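Local structure of putative agmatine deiminase (Streptococcus mutans, 2EWO) at residues N35-L40 / N93-I98; S57-V62 / K343-R348; K273-K278 / A306-F311; I319-G324 / G356-C361. The protein probably catalyses the hydrolysis of agmatine, releasing ammonia from its guanidinium group, as a deiminase of the guanidine-modifying enzyme superfamily. One frame throughout, in Å; residues are numbered along the deposited sequence.

How the contacts relate
From the N terminus, residues 35-40 come first, and contact 1 closes a loop when the chain reaches 93-98. Residues 57-62 lie within that loop, but their partner 343-348 comes much later, so contacts 1 and 2 cross. Contact 3 (273-278 with 306-311) opens and closes within the span of contact 2. Contact 4 (319-324 with 356-361) crosses contact 2; strands 317-321 and 343-347 are sheet neighbours, V345 O probably accepting from L320 N. It also touches contact 3, and contact 1 through W97. Contacts 1, 2 and 4 gather loops around the sheet of 24-29, 62-66 and 86-90 and that of 317-321 and 343-347; contact 3 packs loops before the latter.

Contact 1. Residues N35-L40 / N93-I98; sequences NDNWRL and NDDAWI
W38 and D95 meet through a hydrogen bond that joins the two loops. The indole nitrogen NE1 of W38 donates to OD1 of D95 over 3.1 Å with an N-H...O angle of 159°. It reaches the syn lone pair of that oxygen, and the acceptor lies close to the indole plane. The second carboxylate oxygen is used within 93-98: W97 NE1 donates to D95 OD2 at 2.9 Å, arriving from above the carboxylate plane, although OD2 itself lies in the plane of the W97 ring. A weak bond from A96 N to OD1 adds to the grip. With one indole on each oxygen, the carboxylate has its rotation about CB-CG restrained.

Ring packing is the second component. The six-membered rings of W38 and W97 are nearly parallel, at 17°, but are slid apart with centroids 5.6 Å from each other, so overlap is slight. The touching is done by the two CZ2 atoms, 3.4 Å apart. W38 CG lies anti to the carbonyl carbon (chi1 -49°), and from there the indole extends to D95 and W97 together. W97 also meets W123 edge-to-face, and W38 rests on A45 of helix 43-57.

N37 adds a packing contact, its OD1 sitting over the rim of one face of the W38 ring. That oxygen and D95 OD2 merely lie near each other, with no hydrogen bond between them.

The two loops follow strands 24-29 and 86-90, which run parallel in one sheet and therefore release them at the same end, a layout consistent with the alpha/beta-propeller fold of guanidine-modifying enzymes.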
loop_
_atom_site.group_PDB
_atom_site.type_symbol
_atom_site.label_atom_id
_atom_site.label_comp_id
_atom_site.label_asym_id
_atom_site.label_seq_id
_atom_site.Cartn_x
_atom_site.Cartn_y
_atom_site.Cartn_z
ATOM N N ASN A 35 -12.329 7.921 -3.174
ATOM C CA ASN A 35 -13.215 9.004 -2.739
ATOM C C ASN A 35 -13.129 10.239 -3.647
ATOM O O ASN A 35 -13.928 11.169 -3.527
ATOM C CB ASN A 35 -12.868 9.403 -1.303
ATOM C CG ASN A 35 -12.799 8.218 -0.379
ATOM O OD1 ASN A 35 -12.763 7.072 -0.833
ATOM N ND2 ASN A 35 -12.764 8.480 0.928
ATOM N N ASP A 36 -12.143 10.240 -4.538
ATOM C CA ASP A 36 -11.928 11.335 -5.473
ATOM C C ASP A 36 -13.093 11.364 -6.446
ATOM O O ASP A 36 -13.431 12.414 -6.979
ATOM C CB ASP A 36 -10.642 11.114 -6.282
ATOM C CG ASP A 36 -9.403 10.971 -5.413
ATOM O OD1 ASP A 36 -9.407 10.108 -4.492
ATOM O OD2 ASP A 36 -8.412 11.713 -5.666
ATOM N N ASN A 37 -13.699 10.205 -6.687
ATOM C CA ASN A 37 -14.800 10.129 -7.635
ATOM C C ASN A 37 -16.136 9.628 -7.083
ATOM O O ASN A 37 -17.189 10.108 -7.495
ATOM C CB ASN A 37 -14.393 9.253 -8.814
ATOM C CG ASN A 37 -15.485 9.131 -9.845
ATOM O OD1 ASN A 37 -15.630 8.087 -10.483
ATOM N ND2 ASN A 37 -16.256 10.195 -10.026
ATOM N N TRP A 38 -16.105 8.668 -6.165
ATOM C CA TRP A 38 -17.336 8.128 -5.609
ATOM C C TRP A 38 -17.674 8.708 -4.243
ATOM O O TRP A 38 -16.844 8.725 -3.334
ATOM C CB TRP A 38 -17.250 6.605 -5.529
ATOM C CG TRP A 38 -16.786 5.965 -6.815
ATOM C CD1 TRP A 38 -15.520 5.564 -7.118
ATOM C CD2 TRP A 38 -17.586 5.662 -7.967
ATOM N NE1 TRP A 38 -15.480 5.027 -8.381
ATOM C CE2 TRP A 38 -16.734 5.074 -8.926
ATOM C CE3 TRP A 38 -18.938 5.832 -8.283
ATOM C CZ2 TRP A 38 -17.189 4.652 -10.177
ATOM C CZ3 TRP A 38 -19.392 5.411 -9.531
ATOM C CH2 TRP A 38 -18.517 4.828 -10.462
ATOM N N ARG A 39 -18.912 9.173 -4.100
ATOM C CA ARG A 39 -19.352 9.778 -2.852
ATOM C C ARG A 39 -19.515 8.771 -1.739
ATOM O O ARG A 39 -19.645 7.575 -1.982
ATOM C CB ARG A 39 -20.669 10.516 -3.061
ATOM C CG ARG A 39 -21.875 9.611 -3.234
ATOM C CD ARG A 39 -23.110 10.426 -3.608
ATOM N NE ARG A 39 -24.304 9.595 -3.686
ATOM C CZ ARG A 39 -25.089 9.332 -2.651
ATOM N NH1 ARG A 39 -24.817 9.836 -1.455
ATOM N NH2 ARG A 39 -26.138 8.548 -2.815
ATOM N N LEU A 40 -19.505 9.282 -0.516
ATOM C CA LEU A 40 -19.660 8.456 0.669
ATOM C C LEU A 40 -18.731 7.241 0.689
ATOM O O LEU A 40 -19.182 6.101 0.784
ATOM C CB LEU A 40 -21.121 7.998 0.801
ATOM C CG LEU A 40 -22.181 9.014 1.254
ATOM C CD1 LEU A 40 -21.786 9.596 2.609
ATOM C CD2 LEU A 40 -22.319 10.114 0.229
ATOM N N ASN A 93 -6.540 -1.459 -8.983
ATOM C CA ASN A 93 -6.983 -0.580 -10.063
ATOM C C ASN A 93 -7.161 0.811 -9.508
ATOM O O ASN A 93 -7.501 0.981 -8.337
ATOM C CB ASN A 93 -8.317 -1.049 -10.624
ATOM C CG ASN A 93 -9.430 -0.968 -9.596
ATOM O OD1 ASN A 93 -9.831 0.125 -9.188
ATOM N ND2 ASN A 93 -9.924 -2.130 -9.158
ATOM N N ASP A 94 -6.952 1.811 -10.350
ATOM C CA ASP A 94 -7.103 3.194 -9.912
ATOM C C ASP A 94 -8.567 3.594 -9.885
ATOM O O ASP A 94 -8.964 4.500 -9.144
ATOM C CB ASP A 94 -6.309 4.110 -10.837
ATOM C CG ASP A 94 -4.827 3.797 -10.814
ATOM O OD1 ASP A 94 -4.242 3.879 -9.710
ATOM O OD2 ASP A 94 -4.269 3.467 -11.886
ATOM N N ASP A 95 -9.352 2.905 -10.712
ATOM C CA ASP A 95 -10.789 3.114 -10.806
ATOM C C ASP A 95 -11.433 1.934 -11.507
ATOM O O ASP A 95 -10.806 1.301 -12.359
ATOM C CB ASP A 95 -11.118 4.392 -11.559
ATOM C CG ASP A 95 -12.284 5.112 -10.942
ATOM O OD1 ASP A 95 -12.751 4.649 -9.879
ATOM O OD2 ASP A 95 -12.734 6.132 -11.495
ATOM N N ALA A 96 -12.690 1.660 -11.154
ATOM C CA ALA A 96 -13.436 0.525 -11.703
ATOM C C ALA A 96 -14.069 0.752 -13.071
ATOM O O ALA A 96 -15.221 1.146 -13.145
ATOM C CB ALA A 96 -14.510 0.097 -10.708
ATOM N N TRP A 97 -13.328 0.497 -14.148
ATOM C CA TRP A 97 -13.862 0.662 -15.502
ATOM C C TRP A 97 -13.319 -0.407 -16.460
ATOM O O TRP A 97 -12.856 -0.122 -17.570
ATOM C CB TRP A 97 -13.566 2.070 -16.032
ATOM C CG TRP A 97 -14.091 3.133 -15.106
ATOM C CD1 TRP A 97 -13.389 3.791 -14.139
ATOM C CD2 TRP A 97 -15.454 3.569 -14.977
ATOM N NE1 TRP A 97 -14.228 4.603 -13.413
ATOM C CE2 TRP A 97 -15.501 4.485 -13.905
ATOM C CE3 TRP A 97 -16.641 3.269 -15.660
ATOM C CZ2 TRP A 97 -16.692 5.107 -13.497
ATOM C CZ3 TRP A 97 -17.826 3.887 -15.251
ATOM C CH2 TRP A 97 -17.840 4.794 -14.181
ATOM N N ILE A 98 -13.408 -1.653 -16.010
ATOM C CA ILE A 98 -12.935 -2.802 -16.766
ATOM C C ILE A 98 -13.283 -2.724 -18.254
ATOM O O ILE A 98 -12.614 -3.334 -19.088
ATOM C CB ILE A 98 -13.518 -4.113 -16.181
ATOM C CG1 ILE A 98 -13.007 -5.321 -16.971
ATOM C CG2 ILE A 98 -15.039 -4.056 -16.185
ATOM C CD1 ILE A 98 -11.558 -5.639 -16.714
#

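Contact 2. Residues S57-V62 / K343-R348; sequences SEFEPV and KVVGVR
K343 reaches across to E58 and F59, and its side chain can be followed atom by atom. At the root, K343 CB lies 4.0 Å from F59 CE1, in the plane of the phenyl ring and at its edge. With CG anti to the backbone N (chi1 -177°) and every later torsion extended, the chain runs straight outward and crosses the E58 side chain at about a right angle. Its CD passes 3.7 Å from E58 OE1, a methylene contact with the carboxylate it is about to meet. At the tip, K343 NZ stands 3.2 Å from E58 OE1 and 3.2 Å from E58 OE2. Each oxygen presents its syn lone pair, so the ammonium group sits in the fork of the carboxylate and forms a two-pronged salt bridge.

Beneath this charged pair lies an apolar one: F59 CZ approaches V345 CG2 at 3.7 Å, this methyl, like K343 CB, meeting the ring at its edge. K343 and V345 both aim their CB atoms at the 57-62 loop, as alternate residues of a strand do, while V344 turns to helix 328-338 on the other side.

E58 and K343 are both solvent-exposed, so water probably screens their attraction. The chemistry therefore implies a surface contact in which the salt bridge complements the F59-V345 packing and joins the loop after helix 43-57 to strand 343-347.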
loop_
_atom_site.group_PDB
_atom_site.type_symbol
_atom_site.label_atom_id
_atom_site.label_comp_id
_atom_site.label_asym_id
_atom_site.label_seq_id
_atom_site.Cartn_x
_atom_site.Cartn_y
_atom_site.Cartn_z
ATOM N N SER A 57 -25.287 -13.029 -12.423
ATOM C CA SER A 57 -25.304 -14.341 -11.762
ATOM C C SER A 57 -26.197 -15.384 -12.409
ATOM O O SER A 57 -25.761 -16.503 -12.696
ATOM C CB SER A 57 -25.743 -14.206 -10.297
ATOM O OG SER A 57 -24.887 -13.347 -9.567
ATOM N N GLU A 58 -27.456 -15.025 -12.618
ATOM C CA GLU A 58 -28.399 -15.959 -13.203
ATOM C C GLU A 58 -28.194 -16.271 -14.685
ATOM O O GLU A 58 -28.913 -17.088 -15.247
ATOM C CB GLU A 58 -29.836 -15.480 -12.968
ATOM C CG GLU A 58 -30.115 -14.026 -13.311
ATOM C CD GLU A 58 -31.596 -13.785 -13.595
ATOM O OE1 GLU A 58 -32.086 -14.300 -14.628
ATOM O OE2 GLU A 58 -32.274 -13.098 -12.790
ATOM N N PHE A 59 -27.202 -15.664 -15.321
ATOM C CA PHE A 59 -27.000 -15.931 -16.737
ATOM C C PHE A 59 -25.668 -16.612 -17.040
ATOM O O PHE A 59 -25.561 -17.450 -17.946
ATOM C CB PHE A 59 -27.133 -14.617 -17.511
ATOM C CG PHE A 59 -28.469 -13.939 -17.318
ATOM C CD1 PHE A 59 -29.602 -14.390 -17.995
ATOM C CD2 PHE A 59 -28.603 -12.874 -16.430
ATOM C CE1 PHE A 59 -30.850 -13.789 -17.793
ATOM C CE2 PHE A 59 -29.847 -12.268 -16.220
ATOM C CZ PHE A 59 -30.973 -12.729 -16.905
ATOM N N GLU A 60 -24.656 -16.246 -16.260
ATOM C CA GLU A 60 -23.300 -16.775 -16.399
ATOM C C GLU A 60 -22.493 -16.362 -15.185
ATOM O O GLU A 60 -22.969 -15.604 -14.344
ATOM C CB GLU A 60 -22.631 -16.220 -17.661
ATOM C CG GLU A 60 -22.995 -14.775 -17.988
ATOM C CD GLU A 60 -22.224 -14.223 -19.171
ATOM O OE1 GLU A 60 -21.896 -14.997 -20.089
ATOM O OE2 GLU A 60 -21.955 -13.003 -19.190
ATOM N N PRO A 61 -21.264 -16.872 -15.066
ATOM C CA PRO A 61 -20.411 -16.520 -13.929
ATOM C C PRO A 61 -19.796 -15.126 -14.039
ATOM O O PRO A 61 -19.590 -14.582 -15.136
ATOM C CB PRO A 61 -19.351 -17.612 -13.946
ATOM C CG PRO A 61 -19.237 -17.911 -15.406
ATOM C CD PRO A 61 -20.672 -17.975 -15.836
ATOM N N VAL A 62 -19.516 -14.559 -12.871
ATOM C CA VAL A 62 -18.919 -13.237 -12.771
ATOM C C VAL A 62 -17.566 -13.318 -12.088
ATOM O O VAL A 62 -17.392 -14.042 -11.097
ATOM C CB VAL A 62 -19.763 -12.263 -11.933
ATOM C CG1 VAL A 62 -19.218 -10.860 -12.115
ATOM C CG2 VAL A 62 -21.226 -12.342 -12.322
ATOM N N LYS A 343 -34.096 -12.778 -21.420
ATOM C CA LYS A 343 -34.693 -12.206 -20.219
ATOM C C LYS A 343 -34.006 -10.887 -19.880
ATOM O O LYS A 343 -32.781 -10.815 -19.772
ATOM C CB LYS A 343 -34.576 -13.165 -19.030
ATOM C CG LYS A 343 -35.255 -12.620 -17.783
ATOM C CD LYS A 343 -35.103 -13.519 -16.575
ATOM C CE LYS A 343 -35.618 -12.795 -15.332
ATOM N NZ LYS A 343 -35.151 -13.404 -14.044
ATOM N N VAL A 344 -34.794 -9.835 -19.714
ATOM C CA VAL A 344 -34.215 -8.546 -19.390
ATOM C C VAL A 344 -34.351 -8.268 -17.897
ATOM O O VAL A 344 -35.426 -8.460 -17.323
ATOM C CB VAL A 344 -34.889 -7.429 -20.227
ATOM C CG1 VAL A 344 -34.493 -6.054 -19.718
ATOM C CG2 VAL A 344 -34.477 -7.578 -21.685
ATOM N N VAL A 345 -33.244 -7.858 -17.270
ATOM C CA VAL A 345 -33.220 -7.520 -15.842
ATOM C C VAL A 345 -32.738 -6.081 -15.706
ATOM O O VAL A 345 -31.897 -5.627 -16.480
ATOM C CB VAL A 345 -32.258 -8.433 -15.018
ATOM C CG1 VAL A 345 -32.308 -8.040 -13.541
ATOM C CG2 VAL A 345 -32.638 -9.897 -15.179
ATOM N N GLY A 346 -33.268 -5.359 -14.726
ATOM C CA GLY A 346 -32.856 -3.979 -14.540
ATOM C C GLY A 346 -32.424 -3.699 -13.117
ATOM O O GLY A 346 -33.038 -4.204 -12.176
ATOM N N VAL A 347 -31.367 -2.898 -12.954
ATOM C CA VAL A 347 -30.854 -2.555 -11.622
ATOM C C VAL A 347 -30.625 -1.042 -11.435
ATOM O O VAL A 347 -30.328 -0.319 -12.386
ATOM C CB VAL A 347 -29.522 -3.301 -11.322
ATOM C CG1 VAL A 347 -29.249 -3.291 -9.824
ATOM C CG2 VAL A 347 -29.580 -4.730 -11.856
ATOM N N ARG A 348 -30.769 -0.575 -10.202
ATOM C CA ARG A 348 -30.582 0.835 -9.888
ATOM C C ARG A 348 -29.107 1.233 -10.004
ATOM O O ARG A 348 -28.442 1.506 -8.995
ATOM C CB ARG A 348 -31.075 1.116 -8.470
ATOM C CG ARG A 348 -32.469 0.608 -8.205
ATOM C CD ARG A 348 -33.490 1.439 -8.940
ATOM N NE ARG A 348 -33.694 2.725 -8.293
ATOM C CZ ARG A 348 -34.703 3.536 -8.579
ATOM N NH1 ARG A 348 -35.588 3.181 -9.504
ATOM N NH2 ARG A 348 -34.832 4.687 -7.932
#

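Contact 3. Residues K273-K278 / A306-F311; sequences KMCVTK and ASYLNF
Y308 is the main bump of this contact, and the extended 273-278 backbone supplies the hollow it fills. One edge of the phenol lies along C275 and V276, with C275 O in the ring plane. C275 SG approaches obliquely, 4.4 Å from the ring centroid and 43° off its normal, a cysteine sulfur-aromatic contact. Farther out, T277 CG2 closes the hollow at 3.3 Å from Y308 OH, a hydroxyl that is hydrogen-bonded to D328.

At the other end the relief is reversed, and M274, a selenomethionine, becomes the knob. Its CG packs on Y308 CB at 3.8 Å. Bends at chi2 and chi3 (67° and 66°) then curl the chain so that its methyl CE comes to rest against both L309 CD2, at 4.1 Å, and F311 CE2, at 3.5 Å. The same side chain touches V335 and M338, so helix 328-338 backs this pocket.

T277 CG2 also rests 4.2 Å from A306 CB, extending the fit toward strand 303-304. Side-chain shape carries this buried joint, which places a type I turn, S307 to N310, ahead of strand 312-314: loop-on-loop core packing against a helix, consistent with the alpha/beta-propeller fold of the guanidine-modifying enzymes.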
loop_
_atom_site.group_PDB
_atom_site.type_symbol
_atom_site.label_atom_id
_atom_site.label_comp_id
_atom_site.label_asym_id
_atom_site.label_seq_id
_atom_site.Cartn_x
_atom_site.Cartn_y
_atom_site.Cartn_z
ATOM N N LYS A 273 -34.802 2.076 -31.699
ATOM C CA LYS A 273 -34.967 3.276 -30.912
ATOM C C LYS A 273 -35.013 3.044 -29.413
ATOM O O LYS A 273 -35.876 2.330 -28.904
ATOM C CB LYS A 273 -36.221 4.032 -31.349
ATOM C CG LYS A 273 -36.052 4.863 -32.613
ATOM C CD LYS A 273 -37.253 5.776 -32.800
ATOM C CE LYS A 273 -37.162 6.608 -34.064
ATOM N NZ LYS A 273 -38.328 7.534 -34.186
HETATM N N MSE A 274 -34.067 3.660 -28.714
HETATM C CA MSE A 274 -33.986 3.577 -27.263
HETATM C C MSE A 274 -34.471 4.940 -26.781
HETATM O O MSE A 274 -34.476 5.900 -27.548
HETATM C CB MSE A 274 -32.527 3.348 -26.833
HETATM C CG MSE A 274 -32.311 3.105 -25.329
HETATM SE SE MSE A 274 -33.076 1.408 -24.670
HETATM C CE MSE A 274 -31.919 0.185 -25.658
ATOM N N CYS A 275 -34.891 5.038 -25.526
ATOM C CA CYS A 275 -35.351 6.318 -25.010
ATOM C C CYS A 275 -34.296 6.911 -24.092
ATOM O O CYS A 275 -33.357 6.226 -23.676
ATOM C CB CYS A 275 -36.646 6.142 -24.224
ATOM S SG CYS A 275 -36.418 5.283 -22.657
ATOM N N VAL A 276 -34.467 8.192 -23.786
ATOM C CA VAL A 276 -33.566 8.915 -22.899
ATOM C C VAL A 276 -34.362 9.377 -21.682
ATOM O O VAL A 276 -35.576 9.571 -21.767
ATOM C CB VAL A 276 -32.942 10.163 -23.599
ATOM C CG1 VAL A 276 -31.921 9.727 -24.643
ATOM C CG2 VAL A 276 -34.030 11.008 -24.246
ATOM N N THR A 277 -33.690 9.548 -20.549
ATOM C CA THR A 277 -34.377 10.001 -19.346
ATOM C C THR A 277 -35.091 11.326 -19.632
ATOM O O THR A 277 -34.765 12.021 -20.596
ATOM C CB THR A 277 -33.384 10.191 -18.174
ATOM O OG1 THR A 277 -32.264 10.968 -18.612
ATOM C CG2 THR A 277 -32.902 8.850 -17.663
ATOM N N LYS A 278 -36.081 11.656 -18.809
ATOM C CA LYS A 278 -36.830 12.901 -18.967
ATOM C C LYS A 278 -36.353 13.835 -17.852
ATOM O O LYS A 278 -36.667 15.025 -17.833
ATOM C CB LYS A 278 -38.340 12.633 -18.847
ATOM C CG LYS A 278 -39.272 13.725 -19.421
ATOM C CD LYS A 278 -39.392 13.698 -20.960
ATOM C CE LYS A 278 -38.222 14.398 -21.666
ATOM N NZ LYS A 278 -38.154 15.870 -21.412
ATOM N N ALA A 306 -27.013 9.799 -17.900
ATOM C CA ALA A 306 -27.831 8.634 -17.534
ATOM C C ALA A 306 -28.463 8.106 -18.830
ATOM O O ALA A 306 -29.578 8.485 -19.185
ATOM C CB ALA A 306 -28.914 9.027 -16.527
ATOM N N SER A 307 -27.735 7.237 -19.532
ATOM C CA SER A 307 -28.184 6.667 -20.803
ATOM C C SER A 307 -28.607 5.197 -20.664
ATOM O O SER A 307 -27.937 4.411 -19.995
ATOM C CB SER A 307 -27.051 6.804 -21.833
ATOM O OG SER A 307 -27.427 6.347 -23.116
ATOM N N TYR A 308 -29.723 4.836 -21.296
ATOM C CA TYR A 308 -30.230 3.462 -21.238
ATOM C C TYR A 308 -29.479 2.572 -22.238
ATOM O O TYR A 308 -29.593 1.347 -22.210
ATOM C CB TYR A 308 -31.742 3.428 -21.543
ATOM C CG TYR A 308 -32.615 4.133 -20.521
ATOM C CD1 TYR A 308 -32.790 3.607 -19.240
ATOM C CD2 TYR A 308 -33.235 5.353 -20.823
ATOM C CE1 TYR A 308 -33.556 4.279 -18.279
ATOM C CE2 TYR A 308 -34.002 6.037 -19.871
ATOM C CZ TYR A 308 -34.157 5.494 -18.599
ATOM O OH TYR A 308 -34.893 6.172 -17.647
ATOM N N LEU A 309 -28.707 3.202 -23.115
ATOM C CA LEU A 309 -27.946 2.478 -24.116
ATOM C C LEU A 309 -26.774 1.769 -23.437
ATOM O O LEU A 309 -26.099 0.925 -24.038
ATOM C CB LEU A 309 -27.450 3.453 -25.182
ATOM C CG LEU A 309 -27.283 2.917 -26.608
ATOM C CD1 LEU A 309 -26.065 2.010 -26.695
ATOM C CD2 LEU A 309 -28.552 2.178 -27.028
ATOM N N ASN A 310 -26.542 2.113 -22.174
ATOM C CA ASN A 310 -25.467 1.519 -21.379
ATOM C C ASN A 310 -25.927 0.200 -20.771
ATOM O O ASN A 310 -26.045 0.071 -19.556
ATOM C CB ASN A 310 -25.045 2.488 -20.259
ATOM C CG ASN A 310 -23.935 3.430 -20.684
ATOM O OD1 ASN A 310 -22.747 3.093 -20.590
ATOM N ND2 ASN A 310 -24.313 4.611 -21.169
ATOM N N PHE A 311 -26.198 -0.774 -21.627
ATOM C CA PHE A 311 -26.640 -2.081 -21.156
ATOM C C PHE A 311 -25.647 -3.174 -21.593
ATOM O O PHE A 311 -24.948 -3.046 -22.614
ATOM C CB PHE A 311 -28.084 -2.376 -21.655
ATOM C CG PHE A 311 -28.253 -2.254 -23.152
ATOM C CD1 PHE A 311 -27.960 -3.326 -23.987
ATOM C CD2 PHE A 311 -28.623 -1.041 -23.729
ATOM C CE1 PHE A 311 -28.020 -3.193 -25.366
ATOM C CE2 PHE A 311 -28.685 -0.900 -25.111
ATOM C CZ PHE A 311 -28.380 -1.978 -25.928
#

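Contact 4. Residues I319-G324 / G356-C361; sequences ILPQYG and GGNIHC
N358 and I359 face P321, Y323 and I319 across this buried contact. The second segment begins at G356, which leaves the preceding helix with positive phi, and continues through G357; the backbone angles of both suit a residue without a side chain.

N358 then points its side chain at the first segment. Its CG lies in the plane of the Y323 ring, at the edge, with the amide turned 78° against the ring. N358 ND2 lies against P321 CB and is 3.3 Å from Y323 CE1; Y323 OH is just as near, yet the angle is too poor for a hydrogen bond. That hydroxyl points to S307 O, its probable partner, at a separation too short to be reliable, and N358 ND2 bonds weakly to T349 O.

I359 buries more surface here than any other residue. CG1 anti to its carbonyl carbon (chi1 -51°), followed by an extended chi2, carries CD1 forward to P321 CD at 3.4 Å, and the same methyl lies against the L320-P321 peptide. I359 CG2 meets I319 CG2 at 4.0 Å, where the side chains cross at about a right angle. V52 of helix 43-57 touches both isoleucines.

H360 turns away, its ring meeting that of H166. C361 ends the G-G-N-I-H-C run, which in related agmatine deiminases carries the nucleophilic cysteine, so C361 is probably its counterpart.

Chemically, apolar branches are paired with an amide standing at the edge of a tyrosine ring, nearly perpendicular to it; the 356-361 loop thus sits on the end of strand 317-321 and the turn after it mainly by van der Waals fit.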
loop_
_atom_site.group_PDB
_atom_site.type_symbol
_atom_site.label_atom_id
_atom_site.label_comp_id
_atom_site.label_asym_id
_atom_site.label_seq_id
_atom_site.Cartn_x
_atom_site.Cartn_y
_atom_site.Cartn_z
ATOM N N ILE A 319 -28.804 -6.815 -18.956
ATOM C CA ILE A 319 -28.693 -6.083 -17.708
ATOM C C ILE A 319 -28.839 -4.624 -18.108
ATOM O O ILE A 319 -27.949 -4.050 -18.736
ATOM C CB ILE A 319 -27.326 -6.328 -17.049
ATOM C CG1 ILE A 319 -26.965 -7.826 -17.130
ATOM C CG2 ILE A 319 -27.363 -5.841 -15.605
ATOM C CD1 ILE A 319 -27.835 -8.769 -16.298
ATOM N N LEU A 320 -29.980 -4.038 -17.761
ATOM C CA LEU A 320 -30.272 -2.653 -18.120
ATOM C C LEU A 320 -30.357 -1.716 -16.917
ATOM O O LEU A 320 -30.826 -2.099 -15.840
ATOM C CB LEU A 320 -31.590 -2.594 -18.915
ATOM C CG LEU A 320 -32.058 -1.269 -19.533
ATOM C CD1 LEU A 320 -31.318 -1.016 -20.848
ATOM C CD2 LEU A 320 -33.558 -1.337 -19.791
ATOM N N PRO A 321 -29.894 -0.469 -17.095
ATOM C CA PRO A 321 -29.916 0.536 -16.028
ATOM C C PRO A 321 -31.304 1.096 -15.751
ATOM O O PRO A 321 -32.083 1.307 -16.671
ATOM C CB PRO A 321 -28.930 1.589 -16.530
ATOM C CG PRO A 321 -29.023 1.474 -18.016
ATOM C CD PRO A 321 -29.087 -0.008 -18.241
ATOM N N GLN A 322 -31.606 1.311 -14.473
ATOM C CA GLN A 322 -32.898 1.849 -14.045
ATOM C C GLN A 322 -32.648 2.993 -13.064
ATOM O O GLN A 322 -32.572 2.778 -11.845
ATOM C CB GLN A 322 -33.734 0.770 -13.344
ATOM C CG GLN A 322 -34.049 -0.480 -14.164
ATOM C CD GLN A 322 -35.012 -0.221 -15.305
ATOM O OE1 GLN A 322 -34.661 0.420 -16.295
ATOM N NE2 GLN A 322 -36.241 -0.714 -15.167
ATOM N N TYR A 323 -32.537 4.205 -13.599
ATOM C CA TYR A 323 -32.271 5.393 -12.783
ATOM C C TYR A 323 -33.460 5.883 -11.948
ATOM O O TYR A 323 -33.297 6.657 -10.998
ATOM C CB TYR A 323 -31.782 6.532 -13.682
ATOM C CG TYR A 323 -30.768 6.090 -14.707
ATOM C CD1 TYR A 323 -29.523 5.589 -14.322
ATOM C CD2 TYR A 323 -31.059 6.156 -16.065
ATOM C CE1 TYR A 323 -28.592 5.160 -15.277
ATOM C CE2 TYR A 323 -30.143 5.734 -17.025
ATOM C CZ TYR A 323 -28.914 5.238 -16.633
ATOM O OH TYR A 323 -28.021 4.822 -17.596
ATOM N N GLY A 324 -34.656 5.414 -12.283
ATOM C CA GLY A 324 -35.830 5.863 -11.556
ATOM C C GLY A 324 -36.360 7.101 -12.258
ATOM O O GLY A 324 -36.786 8.077 -11.633
ATOM N N GLY A 356 -19.828 8.819 -13.797
ATOM C CA GLY A 356 -19.542 9.010 -15.205
ATOM C C GLY A 356 -19.380 7.701 -15.946
ATOM O O GLY A 356 -18.266 7.317 -16.288
ATOM N N GLY A 357 -20.498 7.025 -16.198
ATOM C CA GLY A 357 -20.480 5.756 -16.903
ATOM C C GLY A 357 -21.450 4.790 -16.252
ATOM O O GLY A 357 -21.719 4.912 -15.053
ATOM N N ASN A 358 -21.980 3.840 -17.025
ATOM C CA ASN A 358 -22.924 2.864 -16.478
ATOM C C ASN A 358 -22.567 1.403 -16.707
ATOM O O ASN A 358 -21.485 1.084 -17.195
ATOM C CB ASN A 358 -24.346 3.114 -17.000
ATOM C CG ASN A 358 -25.288 3.647 -15.915
ATOM O OD1 ASN A 358 -25.098 4.750 -15.394
ATOM N ND2 ASN A 358 -26.305 2.859 -15.572
ATOM N N ILE A 359 -23.511 0.534 -16.346
ATOM C CA ILE A 359 -23.375 -0.923 -16.435
ATOM C C ILE A 359 -22.412 -1.436 -17.488
ATOM O O ILE A 359 -21.645 -2.363 -17.224
ATOM C CB ILE A 359 -24.741 -1.611 -16.666
ATOM C CG1 ILE A 359 -25.754 -1.122 -15.632
ATOM C CG2 ILE A 359 -24.588 -3.111 -16.514
ATOM C CD1 ILE A 359 -27.157 -1.601 -15.874
ATOM N N HIS A 360 -22.465 -0.838 -18.638
ATOM C CA HIS A 360 -21.581 -1.282 -19.725
ATOM C C HIS A 360 -20.137 -0.862 -19.433
ATOM O O HIS A 360 -19.198 -1.654 -19.575
ATOM C CB HIS A 360 -22.022 -0.648 -21.050
ATOM C CG HIS A 360 -21.344 -1.276 -22.273
ATOM N ND1 HIS A 360 -21.331 -2.651 -22.485
ATOM C CD2 HIS A 360 -20.675 -0.726 -23.322
ATOM C CE1 HIS A 360 -20.680 -2.889 -23.610
ATOM N NE2 HIS A 360 -20.283 -1.752 -24.121
ATOM N N CYS A 361 -20.006 0.381 -19.020
ATOM C CA CYS A 361 -18.701 0.989 -18.727
ATOM C C CYS A 361 -17.975 0.280 -17.566
ATOM O O CYS A 361 -16.782 0.507 -17.324
ATOM C CB CYS A 361 -18.883 2.459 -18.337
ATOM S SG CYS A 361 -19.117 3.583 -19.802
#